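Local coordinates for oxalate oxidase 1 (Hordeum vulgare, PDB 1FI2), which oxidises oxalate with molecular oxygen to carbon dioxide and hydrogen peroxide, a manganese-dependent reaction in the plant apoplast, and also has superoxide dismutase activity, at residues H88-A93 and V151-Q156. Residues are numbered along the deposited sequence; the frame is centred on the assembly and turned at random.
With MN (manganese (II) ion), chain B.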
ATOM      1  N   HIS A  88      18.519 -13.748 -12.999  1.00  4.65           N
ATOM      2  CA  HIS A  88      17.590 -12.687 -13.379  1.00  4.55           C
ATOM      3  C   HIS A  88      16.935 -12.045 -12.168  1.00  4.47           C
ATOM      4  O   HIS A  88      17.145 -12.463 -11.029  1.00  3.33           O
ATOM      5  CB  HIS A  88      16.526 -13.225 -14.342  1.00  4.57           C
ATOM      6  CG  HIS A  88      15.635 -14.264 -13.734  1.00  4.69           C
ATOM      7  ND1 HIS A  88      16.018 -15.582 -13.608  1.00  4.42           N
ATOM      8  CD2 HIS A  88      14.385 -14.172 -13.215  1.00  4.71           C
ATOM      9  CE1 HIS A  88      15.037 -16.264 -13.035  1.00  4.87           C
ATOM     10  NE2 HIS A  88      14.042 -15.434 -12.793  1.00  4.71           N
ATOM     11  N   ILE A  89      16.176 -10.973 -12.377  1.00  3.86           N
ATOM     12  CA  ILE A  89      15.496 -10.209 -11.339  1.00  3.91           C
ATOM     13  C   ILE A  89      14.082  -9.826 -11.775  1.00  3.59           C
ATOM     14  O   ILE A  89      13.859  -9.482 -12.934  1.00  4.32           O
ATOM     15  CB  ILE A  89      16.269  -8.916 -10.997  1.00  3.75           C
ATOM     16  CG1 ILE A  89      17.513  -9.229 -10.160  1.00  3.63           C
ATOM     17  CG2 ILE A  89      15.429  -7.887 -10.249  1.00  4.14           C
ATOM     18  CD1 ILE A  89      18.733  -8.407 -10.459  1.00  5.53           C
ATOM     19  N   HIS A  90      13.139  -9.853 -10.841  1.00  3.39           N
ATOM     20  CA  HIS A  90      11.793  -9.330 -11.041  1.00  2.93           C
ATOM     21  C   HIS A  90      11.703  -8.017 -10.270  1.00  3.01           C
ATOM     22  O   HIS A  90      11.711  -8.015  -9.037  1.00  2.81           O
ATOM     23  CB  HIS A  90      10.705 -10.299 -10.545  1.00  3.21           C
ATOM     24  CG  HIS A  90      10.872 -11.638 -11.199  1.00  3.39           C
ATOM     25  ND1 HIS A  90      10.602 -11.836 -12.533  1.00  3.40           N
ATOM     26  CD2 HIS A  90      11.324 -12.819 -10.725  1.00  3.12           C
ATOM     27  CE1 HIS A  90      10.877 -13.085 -12.860  1.00  3.68           C
ATOM     28  NE2 HIS A  90      11.323 -13.703 -11.778  1.00  3.41           N
ATOM     29  N   PRO A  91      11.633  -6.895 -10.982  1.00  3.81           N
ATOM     30  CA  PRO A  91      11.611  -5.594 -10.369  1.00  3.92           C
ATOM     31  C   PRO A  91      10.410  -5.288  -9.501  1.00  3.75           C
ATOM     32  O   PRO A  91      10.513  -4.377  -8.671  1.00  3.91           O
ATOM     33  CB  PRO A  91      11.655  -4.608 -11.542  1.00  4.41           C
ATOM     34  CG  PRO A  91      11.312  -5.387 -12.756  1.00  4.71           C
ATOM     35  CD  PRO A  91      11.654  -6.821 -12.463  1.00  3.38           C
ATOM     36  N   ARG A  92       9.261  -5.918  -9.747  1.00  3.55           N
ATOM     37  CA  ARG A  92       8.048  -5.538  -9.028  1.00  4.09           C
ATOM     38  C   ARG A  92       7.336  -6.677  -8.324  1.00  4.10           C
ATOM     39  O   ARG A  92       6.127  -6.554  -8.060  1.00  3.37           O
ATOM     40  CB  ARG A  92       7.103  -4.825 -10.016  1.00  4.82           C
ATOM     41  CG  ARG A  92       7.573  -3.444 -10.449  1.00  5.53           C
ATOM     42  CD  ARG A  92       6.690  -2.836 -11.518  1.00  6.18           C
ATOM     43  NE  ARG A  92       6.578  -3.645 -12.709  1.00  6.17           N
ATOM     44  CZ  ARG A  92       7.356  -3.684 -13.775  1.00  5.81           C
ATOM     45  NH1 ARG A  92       8.427  -2.910 -13.895  1.00  5.43           N
ATOM     46  NH2 ARG A  92       7.041  -4.520 -14.755  1.00  6.76           N
ATOM     47  N   ALA A  93       8.051  -7.733  -7.918  1.00  3.69           N
ATOM     48  CA  ALA A  93       7.370  -8.815  -7.217  1.00  3.92           C
ATOM     49  C   ALA A  93       8.255  -9.878  -6.583  1.00  3.99           C
ATOM     50  O   ALA A  93       9.353 -10.175  -7.029  1.00  4.51           O
ATOM     51  CB  ALA A  93       6.451  -9.547  -8.207  1.00  3.92           C
ATOM     52  N   VAL A 151       5.460 -21.224 -11.277  1.00  4.98           N
ATOM     53  CA  VAL A 151       5.615 -20.239 -10.218  1.00  4.83           C
ATOM     54  C   VAL A 151       4.493 -19.202 -10.244  1.00  5.01           C
ATOM     55  O   VAL A 151       3.853 -18.973 -11.270  1.00  5.00           O
ATOM     56  CB  VAL A 151       6.971 -19.511 -10.284  1.00  5.11           C
ATOM     57  CG1 VAL A 151       8.153 -20.465 -10.423  1.00  5.31           C
ATOM     58  CG2 VAL A 151       7.004 -18.496 -11.420  1.00  5.10           C
ATOM     59  N   SER A 152       4.303 -18.538  -9.110  1.00  3.98           N
ATOM     60  CA  SER A 152       3.329 -17.469  -8.976  1.00  3.70           C
ATOM     61  C   SER A 152       4.065 -16.216  -8.502  1.00  3.61           C
ATOM     62  O   SER A 152       5.148 -16.310  -7.931  1.00  3.27           O
ATOM     63  CB  SER A 152       2.215 -17.808  -7.993  1.00  4.00           C
ATOM     64  OG  SER A 152       1.466 -18.932  -8.413  1.00  4.74           O
ATOM     65  N   PHE A 153       3.479 -15.062  -8.789  1.00  2.89           N
ATOM     66  CA  PHE A 153       4.056 -13.787  -8.410  1.00  3.13           C
ATOM     67  C   PHE A 153       2.993 -12.939  -7.711  1.00  3.06           C
ATOM     68  O   PHE A 153       1.802 -13.076  -7.981  1.00  2.80           O
ATOM     69  CB  PHE A 153       4.554 -12.973  -9.606  1.00  3.37           C
ATOM     70  CG  PHE A 153       5.601 -13.646 -10.445  1.00  3.32           C
ATOM     71  CD1 PHE A 153       5.234 -14.441 -11.518  1.00  3.27           C
ATOM     72  CD2 PHE A 153       6.947 -13.486 -10.156  1.00  3.17           C
ATOM     73  CE1 PHE A 153       6.192 -15.070 -12.290  1.00  3.31           C
ATOM     74  CE2 PHE A 153       7.909 -14.116 -10.924  1.00  3.22           C
ATOM     75  CZ  PHE A 153       7.534 -14.903 -11.994  1.00  3.30           C
ATOM     76  N   ASN A 154       3.472 -11.945  -6.972  1.00  3.70           N
ATOM     77  CA  ASN A 154       2.547 -11.041  -6.287  1.00  4.03           C
ATOM     78  C   ASN A 154       2.406  -9.721  -7.036  1.00  3.25           C
ATOM     79  O   ASN A 154       2.279  -8.648  -6.467  1.00  3.49           O
ATOM     80  CB  ASN A 154       2.931 -10.862  -4.841  1.00  4.93           C
ATOM     81  CG  ASN A 154       4.162 -10.122  -4.431  1.00  3.86           C
ATOM     82  OD1 ASN A 154       5.174 -10.141  -5.108  1.00  5.67           O
ATOM     83  ND2 ASN A 154       4.036  -9.475  -3.268  1.00  4.25           N
ATOM     84  N   SER A 155       2.322  -9.847  -8.350  1.00  2.90           N
ATOM     85  CA  SER A 155       2.107  -8.761  -9.273  1.00  2.99           C
ATOM     86  C   SER A 155       1.491  -9.330 -10.552  1.00  2.72           C
ATOM     87  O   SER A 155       1.765 -10.468 -10.938  1.00  2.44           O
ATOM     88  CB  SER A 155       3.398  -8.023  -9.640  1.00  2.76           C
ATOM     89  OG  SER A 155       3.099  -7.010 -10.598  1.00  2.57           O
ATOM     90  N   GLN A 156       0.685  -8.515 -11.223  1.00  2.82           N
ATOM     91  CA  GLN A 156       0.101  -8.889 -12.506  1.00  2.82           C
ATOM     92  C   GLN A 156       1.144  -8.751 -13.616  1.00  3.45           C
ATOM     93  O   GLN A 156       0.969  -9.253 -14.726  1.00  2.77           O
ATOM     94  CB  GLN A 156      -1.111  -8.008 -12.833  1.00  2.90           C
ATOM     95  CG  GLN A 156      -0.769  -6.549 -13.100  1.00  2.34           C
ATOM     96  CD  GLN A 156      -1.992  -5.703 -13.391  1.00  2.46           C
ATOM     97  OE1 GLN A 156      -2.960  -5.755 -12.638  1.00  2.66           O
ATOM     98  NE2 GLN A 156      -1.949  -4.916 -14.460  1.00  2.65           N
TER
HETATM   99 MN    MN B 202      12.282 -15.755 -11.392  1.00  4.51          MN
HETATM  100  O   HOH W   1       3.794  -6.300  -6.353  1.00  4.79           O
HETATM  101  O   HOH W   2       4.060  -4.512 -11.643  1.00 10.27           O
HETATM  102  O   HOH W   3      10.935 -16.240 -13.363  1.00  5.72           O
HETATM  103  O   HOH W   4      12.695 -17.936 -11.144  1.00  2.39           O
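Segments 88-93 and 151-156 draw closest where A93 faces N154, their CA atoms 5.4 Å apart, and no direct hydrogen bond joins them; strand 84-89 gives way to a type I turn from H90 to A93, which meets the chain leaving strand 147-153. The main side-chain contact is an edge-to-face aromatic pair: F153 sends its ring edge onto one face of H90, CE2 standing over the middle of the imidazole and 3.5 Å from H90 NE2, the planes turned by 67°. F153 reaches it with CG anti to its carbonyl carbon (chi1 -59°). H90 NE2 binds manganese at 2.3 Å, and its ND1 is hydrogen-bonded to the carbonyl of G159, so metal, carbonyl and phenyl edge together fix the imidazole. Replacing F153 by an alanine removes that edge, which is likely to open a gap beside the imidazole and let its ring tilt more easily. Farther along, A93 CB packs 3.7 Å from S155 CB and lies beside N154 OD1, the oxygen that accepts a hydrogen bond from the backbone N of T94. Two waters lie between the segments farther out: one sits within hydrogen-bonding distance of the carbonyl oxygens of both R92 and N154, and a second accepts from R92 NE at 2.9 Å in the guanidinium plane while donating to S155 OG. S155 OG is also hydrogen-bonded to D2 OD1, and R92 NH1 forms a salt bridge with D8 of a neighbouring subunit, which ties the turn to that subunit within the hexamer. H88 NE2, likewise 2.3 Å from the metal, joins H90, E95, H137 and two waters around the manganese, the three-histidine, one-glutamate site of a cupin beta-barrel (jellyroll), with F153 in the second shell, its edge against oxalate-binding H90 and toward a manganese-bound water.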